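Local coordinates for protein amidohydrolase (Staphylococcus aureus, PDB 3NUR) that probably hydrolyses carbon–nitrogen bonds other than peptide bonds, most likely in linear amides, as a metal-dependent TIM-barrel amidohydrolase, at residues D76-F81 with A315-I320. Residues are numbered along the deposited sequence; the frame is centred on the assembly and turned at random.
Sequences DERIQF and ADYPYI. With CA (calcium ion), chain B.
Tyr-317 reaches out from the metal-binding loop 315-320 to lie between Phe-81 and Arg-78 of helix 75-84, an example of how a TIM-barrel amidohydrolase packs the neighbour of a metal ligand against an outlying helix. Successive residues divide the work. Asp-316 gives its OD1 to the calcium ion at 2.1 Å, in a site completed by Glu-28, His-30, His-192 and two waters, whereas Tyr-317 turns toward the helix. With CG of Tyr-317 opposite the backbone N (chi1 179°), the phenol extends until its OH sits over the helix backbone, 3.3 Å from CA of Arg-78. The side chains of Phe-81 and Tyr-317 run past each other in opposite senses. Their rings form an offset stack, centroids 4.8 Å apart and planes inclined by 29°, in which CD1 of Tyr-317 stands above the rim of the Phe-81 face, 3.5 Å from CD2 of Phe-81. Beyond the stack, CZ of Phe-81 touches the methyl CB of Ala-315 at 4.1 Å, and both residues also pack against Pro-322 and Leu-325. The buried Arg-78 comes to the tyrosine differently. Its chain runs out beside the phenol and bends at chi3, which turns the guanidinium in toward the ring edge and brings NH1 of Arg-78 to 3.5 Å from CD2 of Tyr-317. The two planes are 76° apart, so that CE2 of Tyr-317 lies over a guanidinium face near its rim. NH2 of Arg-78 is held by a hydrogen bond to the backbone O of His-30, a residue whose NE2 binds the calcium. The helix is thereby tied to the metal-bearing strand as well as to the loop. A cis peptide bond follows Tyr-317 and folds the next residue back over the phenol: CB of Pro-318 rests 3.5 Å above the centre of the Tyr-317 ring.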
loop_
_atom_site.group_PDB
_atom_site.type_symbol
_atom_site.label_atom_id
_atom_site.label_comp_id
_atom_site.label_asym_id
_atom_site.label_seq_id
_atom_site.Cartn_x
_atom_site.Cartn_y
_atom_site.Cartn_z
ATOM N N ASP A 76 -19.926 12.168 3.078
ATOM C CA ASP A 76 -21.156 11.378 3.076
ATOM C C ASP A 76 -21.113 10.201 2.117
ATOM O O ASP A 76 -21.592 9.121 2.468
ATOM C CB ASP A 76 -22.367 12.283 2.842
ATOM C CG ASP A 76 -22.674 13.086 4.088
ATOM O OD1 ASP A 76 -23.255 12.512 5.036
ATOM O OD2 ASP A 76 -22.251 14.260 4.158
ATOM N N GLU A 77 -20.522 10.383 0.928
ATOM C CA GLU A 77 -20.380 9.287 -0.040
ATOM C C GLU A 77 -19.486 8.190 0.544
ATOM O O GLU A 77 -19.807 7.012 0.415
ATOM C CB GLU A 77 -19.779 9.792 -1.347
ATOM C CG GLU A 77 -20.807 10.482 -2.226
ATOM C CD GLU A 77 -20.202 11.246 -3.385
ATOM O OE1 GLU A 77 -19.566 10.610 -4.258
ATOM O OE2 GLU A 77 -20.390 12.483 -3.432
ATOM N N ARG A 78 -18.422 8.593 1.243
ATOM C CA ARG A 78 -17.469 7.674 1.895
ATOM C C ARG A 78 -18.162 6.865 3.018
ATOM O O ARG A 78 -18.060 5.632 3.066
ATOM C CB ARG A 78 -16.273 8.476 2.422
ATOM C CG ARG A 78 -15.100 7.616 2.897
ATOM C CD ARG A 78 -13.896 8.464 3.293
ATOM N NE ARG A 78 -13.371 9.238 2.157
ATOM C CZ ARG A 78 -12.427 8.825 1.309
ATOM N NH1 ARG A 78 -11.903 7.601 1.422
ATOM N NH2 ARG A 78 -12.020 9.618 0.324
ATOM N N ILE A 79 -18.894 7.562 3.902
ATOM C CA ILE A 79 -19.601 6.920 5.023
ATOM C C ILE A 79 -20.693 5.984 4.552
ATOM O O ILE A 79 -20.889 4.929 5.165
ATOM C CB ILE A 79 -20.145 7.984 6.027
ATOM C CG1 ILE A 79 -19.001 8.615 6.845
ATOM C CG2 ILE A 79 -21.250 7.413 6.948
ATOM C CD1 ILE A 79 -18.127 7.648 7.795
ATOM N N GLN A 80 -21.426 6.374 3.487
ATOM C CA GLN A 80 -22.488 5.539 2.907
ATOM C C GLN A 80 -21.874 4.204 2.474
ATOM O O GLN A 80 -22.408 3.142 2.829
ATOM C CB GLN A 80 -23.129 6.231 1.689
ATOM C CG GLN A 80 -24.276 5.414 1.092
ATOM C CD GLN A 80 -24.924 6.106 -0.071
ATOM O OE1 GLN A 80 -24.781 5.681 -1.220
ATOM N NE2 GLN A 80 -25.662 7.185 0.199
ATOM N N PHE A 81 -20.721 4.264 1.755
ATOM C CA PHE A 81 -20.054 3.059 1.284
ATOM C C PHE A 81 -19.620 2.189 2.458
ATOM O O PHE A 81 -19.912 1.000 2.469
ATOM C CB PHE A 81 -18.854 3.389 0.363
ATOM C CG PHE A 81 -18.030 2.162 -0.001
ATOM C CD1 PHE A 81 -18.409 1.337 -1.057
ATOM C CD2 PHE A 81 -16.899 1.819 0.737
ATOM C CE1 PHE A 81 -17.666 0.188 -1.370
ATOM C CE2 PHE A 81 -16.158 0.674 0.423
ATOM C CZ PHE A 81 -16.548 -0.132 -0.630
ATOM N N ALA A 315 -10.438 -2.222 -0.102
ATOM C CA ALA A 315 -11.407 -2.035 -1.184
ATOM C C ALA A 315 -10.900 -1.202 -2.358
ATOM O O ALA A 315 -11.533 -1.222 -3.409
ATOM C CB ALA A 315 -12.657 -1.344 -0.627
ATOM N N ASP A 316 -9.836 -0.402 -2.158
ATOM C CA ASP A 316 -9.342 0.576 -3.161
ATOM C C ASP A 316 -10.406 1.683 -3.362
ATOM O O ASP A 316 -10.517 2.292 -4.437
ATOM C CB ASP A 316 -8.911 -0.087 -4.496
ATOM C CG ASP A 316 -7.885 0.725 -5.257
ATOM O OD1 ASP A 316 -7.233 1.607 -4.628
ATOM O OD2 ASP A 316 -7.787 0.552 -6.512
ATOM N N TYR A 317 -11.189 1.955 -2.295
ATOM C CA TYR A 317 -12.200 3.000 -2.372
ATOM C C TYR A 317 -11.521 4.364 -2.621
ATOM O O TYR A 317 -10.495 4.631 -2.000
ATOM C CB TYR A 317 -13.028 3.048 -1.066
ATOM C CG TYR A 317 -14.072 4.134 -1.086
ATOM C CD1 TYR A 317 -15.340 3.897 -1.611
ATOM C CD2 TYR A 317 -13.762 5.437 -0.684
ATOM C CE1 TYR A 317 -16.280 4.919 -1.719
ATOM C CE2 TYR A 317 -14.703 6.463 -0.772
ATOM C CZ TYR A 317 -15.965 6.194 -1.278
ATOM O OH TYR A 317 -16.916 7.187 -1.358
ATOM N N PRO A 318 -12.054 5.246 -3.498
ATOM C CA PRO A 318 -13.287 5.125 -4.306
ATOM C C PRO A 318 -13.024 4.703 -5.761
ATOM O O PRO A 318 -13.953 4.721 -6.568
ATOM C CB PRO A 318 -13.827 6.551 -4.260
ATOM C CG PRO A 318 -12.562 7.382 -4.387
ATOM C CD PRO A 318 -11.480 6.606 -3.635
ATOM N N TYR A 319 -11.764 4.350 -6.104
ATOM C CA TYR A 319 -11.390 3.955 -7.470
ATOM C C TYR A 319 -12.059 2.648 -7.862
ATOM O O TYR A 319 -12.416 2.453 -9.028
ATOM C CB TYR A 319 -9.861 3.976 -7.666
ATOM C CG TYR A 319 -9.250 5.291 -7.234
ATOM C CD1 TYR A 319 -9.730 6.504 -7.724
ATOM C CD2 TYR A 319 -8.186 5.325 -6.341
ATOM C CE1 TYR A 319 -9.183 7.722 -7.308
ATOM C CE2 TYR A 319 -7.620 6.534 -5.935
ATOM C CZ TYR A 319 -8.115 7.729 -6.425
ATOM O OH TYR A 319 -7.573 8.929 -5.996
ATOM N N ILE A 320 -12.299 1.792 -6.856
ATOM C CA ILE A 320 -13.168 0.615 -6.935
ATOM C C ILE A 320 -14.181 0.806 -5.789
ATOM O O ILE A 320 -13.770 1.170 -4.687
ATOM C CB ILE A 320 -12.444 -0.768 -6.813
ATOM C CG1 ILE A 320 -11.241 -0.873 -7.790
ATOM C CG2 ILE A 320 -13.456 -1.917 -7.068
ATOM C CD1 ILE A 320 -10.494 -2.201 -7.775
HETATM CA CA CA B . -5.148 2.022 -4.734
HETATM O O HOH W 1 -5.120 0.724 -6.487
HETATM O O HOH W 2 -5.157 3.628 -6.321
#